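Metallo-beta-lactamase superfamily protein (Thermus thermophilus, PDB 2ZWR) is a zinc-binding member of the metallo-beta-lactamase superfamily that is probably a hydrolase, with a two-metal site at one edge of its beta sandwich. Local coordinates at residues A[73-78]-A[104-109]; A[116-121]-A[131-136]. All blocks are in the same frame, centred on the assembly; numbering follows the deposited sequence.

Interaction 1: residues A[73-78]-A[104-109]; sequences PVYLHP and PVRPLE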
loop_
_atom_site.group_PDB
_atom_site.type_symbol
_atom_site.label_atom_id
_atom_site.label_comp_id
_atom_site.label_asym_id
_atom_site.label_seq_id
_atom_site.Cartn_x
_atom_site.Cartn_y
_atom_site.Cartn_z
ATOM N N PRO A 73 4.167 -14.503 4.150
ATOM C CA PRO A 73 3.291 -14.511 2.983
ATOM C C PRO A 73 3.070 -13.087 2.479
ATOM O O PRO A 73 3.025 -12.140 3.278
ATOM C CB PRO A 73 1.982 -15.120 3.506
ATOM C CG PRO A 73 2.018 -14.995 4.962
ATOM C CD PRO A 73 3.482 -14.975 5.368
ATOM N N VAL A 74 2.970 -12.954 1.153
ATOM C CA VAL A 74 2.770 -11.677 0.490
ATOM C C VAL A 74 1.426 -11.693 -0.205
ATOM O O VAL A 74 1.177 -12.543 -1.052
ATOM C CB VAL A 74 3.887 -11.381 -0.548
ATOM C CG1 VAL A 74 3.632 -10.052 -1.244
ATOM C CG2 VAL A 74 5.252 -11.365 0.124
ATOM N N TYR A 75 0.562 -10.747 0.167
ATOM C CA TYR A 75 -0.766 -10.624 -0.403
ATOM C C TYR A 75 -0.789 -9.511 -1.450
ATOM O O TYR A 75 -0.414 -8.363 -1.162
ATOM C CB TYR A 75 -1.795 -10.342 0.705
ATOM C CG TYR A 75 -2.086 -11.544 1.569
ATOM C CD1 TYR A 75 -3.184 -12.357 1.306
ATOM C CD2 TYR A 75 -1.241 -11.887 2.633
ATOM C CE1 TYR A 75 -3.455 -13.482 2.098
ATOM C CE2 TYR A 75 -1.483 -13.007 3.416
ATOM C CZ TYR A 75 -2.595 -13.798 3.145
ATOM O OH TYR A 75 -2.849 -14.898 3.922
ATOM N N LEU A 76 -1.233 -9.863 -2.656
ATOM C CA LEU A 76 -1.324 -8.915 -3.759
ATOM C C LEU A 76 -2.492 -9.268 -4.652
ATOM O O LEU A 76 -2.738 -10.449 -4.903
ATOM C CB LEU A 76 -0.037 -8.954 -4.597
ATOM C CG LEU A 76 0.073 -8.068 -5.836
ATOM C CD1 LEU A 76 0.370 -6.615 -5.458
ATOM C CD2 LEU A 76 1.144 -8.634 -6.753
ATOM N N HIS A 77 -3.207 -8.249 -5.130
ATOM C CA HIS A 77 -4.227 -8.457 -6.159
ATOM C C HIS A 77 -3.557 -8.997 -7.437
ATOM O O HIS A 77 -2.576 -8.419 -7.926
ATOM C CB HIS A 77 -4.971 -7.152 -6.446
ATOM C CG HIS A 77 -6.274 -7.339 -7.157
ATOM N ND1 HIS A 77 -6.352 -7.581 -8.512
ATOM C CD2 HIS A 77 -7.550 -7.320 -6.703
ATOM C CE1 HIS A 77 -7.620 -7.711 -8.861
ATOM N NE2 HIS A 77 -8.368 -7.548 -7.783
ATOM N N PRO A 78 -4.087 -10.110 -7.981
ATOM C CA PRO A 78 -3.499 -10.780 -9.146
ATOM C C PRO A 78 -3.340 -9.888 -10.388
ATOM O O PRO A 78 -2.491 -10.169 -11.232
ATOM C CB PRO A 78 -4.472 -11.937 -9.426
ATOM C CG PRO A 78 -5.731 -11.571 -8.718
ATOM C CD PRO A 78 -5.298 -10.806 -7.508
ATOM N N PRO A 104 5.873 -17.417 -4.673
ATOM C CA PRO A 104 4.544 -16.957 -5.072
ATOM C C PRO A 104 3.940 -15.911 -4.129
ATOM O O PRO A 104 4.459 -15.675 -3.032
ATOM C CB PRO A 104 3.727 -18.248 -5.018
ATOM C CG PRO A 104 4.304 -18.958 -3.859
ATOM C CD PRO A 104 5.785 -18.638 -3.855
ATOM N N VAL A 105 2.854 -15.283 -4.575
ATOM C CA VAL A 105 2.066 -14.407 -3.719
ATOM C C VAL A 105 0.703 -15.041 -3.453
ATOM O O VAL A 105 0.272 -15.916 -4.201
ATOM C CB VAL A 105 1.900 -12.974 -4.314
ATOM C CG1 VAL A 105 3.250 -12.372 -4.628
ATOM C CG2 VAL A 105 1.022 -12.984 -5.558
ATOM N N ARG A 106 0.047 -14.590 -2.388
ATOM C CA ARG A 106 -1.331 -14.957 -2.084
ATOM C C ARG A 106 -2.251 -13.863 -2.611
ATOM O O ARG A 106 -1.914 -12.680 -2.536
ATOM C CB ARG A 106 -1.532 -15.140 -0.576
ATOM C CG ARG A 106 -0.684 -16.262 0.003
ATOM C CD ARG A 106 -0.908 -16.446 1.484
ATOM N NE ARG A 106 -0.057 -17.508 2.036
ATOM C CZ ARG A 106 -0.102 -17.924 3.303
ATOM N NH1 ARG A 106 -0.940 -17.360 4.170
ATOM N NH2 ARG A 106 0.703 -18.892 3.706
ATOM N N PRO A 107 -3.400 -14.257 -3.183
ATOM C CA PRO A 107 -4.265 -13.275 -3.825
ATOM C C PRO A 107 -5.116 -12.396 -2.897
ATOM O O PRO A 107 -5.507 -12.800 -1.790
ATOM C CB PRO A 107 -5.165 -14.136 -4.721
ATOM C CG PRO A 107 -5.199 -15.450 -4.078
ATOM C CD PRO A 107 -3.923 -15.628 -3.309
ATOM N N LEU A 108 -5.376 -11.194 -3.376
ATOM C CA LEU A 108 -6.373 -10.314 -2.799
ATOM C C LEU A 108 -7.529 -10.210 -3.800
ATOM O O LEU A 108 -7.355 -10.519 -4.983
ATOM C CB LEU A 108 -5.775 -8.933 -2.514
ATOM C CG LEU A 108 -4.686 -8.855 -1.434
ATOM C CD1 LEU A 108 -4.074 -7.461 -1.399
ATOM C CD2 LEU A 108 -5.236 -9.248 -0.068
ATOM N N GLU A 109 -8.693 -9.784 -3.322
ATOM C CA GLU A 109 -9.891 -9.679 -4.147
ATOM C C GLU A 109 -10.842 -8.683 -3.501
ATOM O O GLU A 109 -10.899 -8.592 -2.276
ATOM C CB GLU A 109 -10.559 -11.062 -4.285
ATOM C CG GLU A 109 -11.904 -11.071 -5.026
ATOM C CD GLU A 109 -12.332 -12.453 -5.505
ATOM O OE1 GLU A 109 -12.356 -13.381 -4.663
ATOM O OE2 GLU A 109 -12.627 -12.592 -6.732
HETATM O O HOH W 1 3.520 -15.587 -0.448
#

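Interaction 2: residues A[116-121]-A[131-136]; sequences GFQVLH and AFYDPE. With ZN (zinc ion), chain F.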
loop_
_atom_site.group_PDB
_atom_site.type_symbol
_atom_site.label_atom_id
_atom_site.label_comp_id
_atom_site.label_asym_id
_atom_site.label_seq_id
_atom_site.Cartn_x
_atom_site.Cartn_y
_atom_site.Cartn_z
ATOM N N GLY A 116 -8.522 -8.117 9.784
ATOM C CA GLY A 116 -9.424 -7.069 10.249
ATOM C C GLY A 116 -9.732 -6.002 9.213
ATOM O O GLY A 116 -10.385 -5.002 9.543
ATOM N N PHE A 117 -9.274 -6.208 7.974
ATOM C CA PHE A 117 -9.528 -5.273 6.869
ATOM C C PHE A 117 -10.531 -5.826 5.858
ATOM O O PHE A 117 -10.632 -7.038 5.657
ATOM C CB PHE A 117 -8.226 -4.938 6.108
ATOM C CG PHE A 117 -7.197 -4.186 6.927
ATOM C CD1 PHE A 117 -7.427 -2.877 7.337
ATOM C CD2 PHE A 117 -5.986 -4.788 7.260
ATOM C CE1 PHE A 117 -6.474 -2.192 8.081
ATOM C CE2 PHE A 117 -5.029 -4.121 8.000
ATOM C CZ PHE A 117 -5.265 -2.819 8.412
ATOM N N GLN A 118 -11.248 -4.926 5.198
ATOM C CA GLN A 118 -12.014 -5.278 4.010
ATOM C C GLN A 118 -11.230 -4.770 2.798
ATOM O O GLN A 118 -10.794 -3.612 2.771
ATOM C CB GLN A 118 -13.411 -4.656 4.074
ATOM C CG GLN A 118 -14.250 -4.814 2.801
ATOM C CD GLN A 118 -15.608 -4.082 2.859
ATOM O OE1 GLN A 118 -16.514 -4.391 2.082
ATOM N NE2 GLN A 118 -15.748 -3.121 3.776
ATOM N N VAL A 119 -11.043 -5.638 1.808
ATOM C CA VAL A 119 -10.321 -5.283 0.592
ATOM C C VAL A 119 -11.249 -4.595 -0.413
ATOM O O VAL A 119 -12.306 -5.123 -0.774
ATOM C CB VAL A 119 -9.613 -6.514 -0.029
ATOM C CG1 VAL A 119 -8.925 -6.169 -1.373
ATOM C CG2 VAL A 119 -8.603 -7.097 0.955
ATOM N N LEU A 120 -10.851 -3.393 -0.823
ATOM C CA LEU A 120 -11.527 -2.636 -1.869
ATOM C C LEU A 120 -10.636 -2.644 -3.102
ATOM O O LEU A 120 -9.511 -2.148 -3.045
ATOM C CB LEU A 120 -11.748 -1.188 -1.414
ATOM C CG LEU A 120 -12.915 -0.765 -0.501
ATOM C CD1 LEU A 120 -13.357 -1.843 0.462
ATOM C CD2 LEU A 120 -12.563 0.506 0.263
ATOM N N HIS A 121 -11.117 -3.214 -4.202
ATOM C CA HIS A 121 -10.385 -3.142 -5.450
ATOM C C HIS A 121 -10.679 -1.814 -6.128
ATOM O O HIS A 121 -11.796 -1.573 -6.602
ATOM C CB HIS A 121 -10.706 -4.311 -6.391
ATOM C CG HIS A 121 -9.896 -4.298 -7.654
ATOM N ND1 HIS A 121 -10.463 -4.379 -8.907
ATOM C CD2 HIS A 121 -8.559 -4.184 -7.854
ATOM C CE1 HIS A 121 -9.513 -4.337 -9.825
ATOM N NE2 HIS A 121 -8.348 -4.216 -9.215
ATOM N N ALA A 131 -7.369 -0.973 -1.603
ATOM C CA ALA A 131 -7.263 -0.316 -0.299
ATOM C C ALA A 131 -7.667 -1.298 0.783
ATOM O O ALA A 131 -8.532 -2.153 0.558
ATOM C CB ALA A 131 -8.150 0.931 -0.229
ATOM N N PHE A 132 -7.031 -1.174 1.946
ATOM C CA PHE A 132 -7.351 -1.977 3.112
ATOM C C PHE A 132 -8.146 -1.127 4.068
ATOM O O PHE A 132 -7.607 -0.200 4.674
ATOM C CB PHE A 132 -6.076 -2.528 3.774
ATOM C CG PHE A 132 -5.238 -3.341 2.841
ATOM C CD1 PHE A 132 -5.583 -4.656 2.555
ATOM C CD2 PHE A 132 -4.120 -2.781 2.219
ATOM C CE1 PHE A 132 -4.828 -5.414 1.671
ATOM C CE2 PHE A 132 -3.348 -3.524 1.342
ATOM C CZ PHE A 132 -3.706 -4.845 1.057
ATOM N N TYR A 133 -9.430 -1.460 4.197
ATOM C CA TYR A 133 -10.404 -0.632 4.915
ATOM C C TYR A 133 -10.782 -1.229 6.274
ATOM O O TYR A 133 -11.162 -2.402 6.374
ATOM C CB TYR A 133 -11.657 -0.384 4.042
ATOM C CG TYR A 133 -12.727 0.467 4.710
ATOM C CD1 TYR A 133 -12.395 1.661 5.358
ATOM C CD2 TYR A 133 -14.077 0.085 4.681
ATOM C CE1 TYR A 133 -13.364 2.438 5.983
ATOM C CE2 TYR A 133 -15.059 0.865 5.302
ATOM C CZ TYR A 133 -14.691 2.042 5.944
ATOM O OH TYR A 133 -15.644 2.826 6.562
ATOM N N ASP A 134 -10.662 -0.407 7.312
ATOM C CA ASP A 134 -11.002 -0.792 8.670
ATOM C C ASP A 134 -12.136 0.108 9.196
ATOM O O ASP A 134 -11.887 1.151 9.803
ATOM C CB ASP A 134 -9.748 -0.747 9.557
ATOM C CG ASP A 134 -10.065 -0.718 11.048
ATOM O OD1 ASP A 134 -11.044 -1.354 11.488
ATOM O OD2 ASP A 134 -9.317 -0.046 11.783
ATOM N N PRO A 135 -13.397 -0.297 8.945
ATOM C CA PRO A 135 -14.563 0.501 9.337
ATOM C C PRO A 135 -14.667 0.756 10.836
ATOM O O PRO A 135 -15.126 1.820 11.247
ATOM C CB PRO A 135 -15.756 -0.342 8.861
ATOM C CG PRO A 135 -15.218 -1.720 8.651
ATOM C CD PRO A 135 -13.787 -1.545 8.258
ATOM N N GLU A 136 -14.235 -0.210 11.638
ATOM C CA GLU A 136 -14.342 -0.118 13.085
ATOM C C GLU A 136 -13.427 0.950 13.667
ATOM O O GLU A 136 -13.840 1.701 14.556
ATOM C CB GLU A 136 -14.076 -1.484 13.726
HETATM ZN ZN ZN F . -12.573 -4.720 -9.173
#

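Interaction 1: residues A[73-78]-A[104-109]
Arg106 lies across the ring of Tyr75 and ends alongside Pro73, touching both with different parts of one long side chain. Its CB sits over one face of the tyrosine ring, toward the rim, 3.9 Å from the ring centroid, a CH-pi contact. With CG anti to the carbonyl carbon (chi1 -62°) and the chain extended from there to NE, the aliphatic part runs along to CD, which meets Tyr75 CZ. The guanidinium then stands nearly upright to the ring, the planes 82° apart, and Arg106 NH1 gives a hydrogen bond to Tyr75 OH at 3.1 Å, the hydroxyl lying in the guanidinium plane. Pro73 CB rests over the centre of one guanidinium face, 3.5 Å from Arg106 CZ. Arginine suits this exposed edge because its methylenes can line a ring while its charged end stays near solvent.

The backbones beneath pair in parallel over a short length at the margin of one of the two mixed sheets of the alpha-beta/beta-alpha metallo-beta-lactamase sandwich, the weakly bonded strand 106-107 being outermost. Arg106 N bonds Val74 O at 2.7 Å, and Arg106 O takes Leu76 N. A third bond, from Leu108 N to Leu76 O, is 3.1 Å long and bent, its donor well above the carbonyl plane. One water joins Val74 N to Pro104 O ahead of the paired residues.

Leu108, buried, turns its CD2 methyl onto Tyr75 CB at 3.7 Å; the branched chain reaches inward toward Leu114 and Val130. On the other side of the sheet the beta-branched Val74 and Val105, both suited to extended backbone, meet obliquely, CG1 to CG1, beside Tyr84 of helix 81-85. Pro78 CD closes on Leu108 O at 3.3 Å, where the chain leaves the strand.

Interaction 2: residues A[116-121]-A[131-136]
Gln118 and Tyr133 exchange two backbone hydrogen bonds, Gln118 N to Tyr133 O at 2.8 Å and Tyr133 N to Gln118 O at 2.9 Å, and Leu120 and Ala131 do the same, tying strands 117-121 and 130-134 into an antiparallel hairpin. Between these hydrogen-bonded pairs Val119 and Phe132 form a non-hydrogen-bonded pair.

Phe117 and Phe132 make the CH-pi contact: Phe132 CB lies over one face of the Phe117 ring, 4.0 Å from its centroid, and the two side chains cross at about a right angle. Phe117 CG is anti to the carbonyl carbon (chi1 -65°), which lays its ring across the partner strand; Asp134 CB meets it at CD1.

Among the apolar contacts, Val119 runs beside Phe132 and offers CG2 to ring atom CE1 at 4.2 Å. Bulky apolar side chains suit this face, where Phe117 and Phe132 reach Leu51 of the other sheet. The opposite face carries Leu120, Ala131, Tyr133 and Gln118. Ala131, a small residue beside Val140 and Ser142 of the next strand, has its CB near Leu120 CB, while Leu120 CD2 touches Tyr133 CB at 4.0 Å.

Polar groups come last. Gln118, its chain extended, lies alongside Tyr133 and sets its amide NE2 at the ring edge, 3.7 Å from CD2. Asp134 is held by Gln139 and Gly137, and His121 binds a zinc ion through ND1 at 2.1 Å while NE2 bonds Pro127 O. With both imidazole nitrogens engaged, the rotation of the His121 ring is fixed, whereas the hairpin itself rests on backbone bonds and apolar faces.

Interaction 1 and interaction 2 belong to the two different sheets of the sandwich, their centres about 15 Å apart, and they meet where Leu108 enters the interior. Its CD1 lies 3.6 Å from Phe132 CZ, and its CD2 is 4.1 Å from Val119 CG2, so the edge of one sheet packs on the hairpin of the other. Toward the metal-binding end, the His77 and His121 rings stack, with His77 NE2 3.4 Å from His121 CD2; the zinc on His121 is about 5 Å from the side chain of His77. That ion is separate from the two-metal site of His54, His56, Asp58, His59, His125, Asp144 and His184, although Leu76 comes within about 6 Å of His54, side chain to side chain.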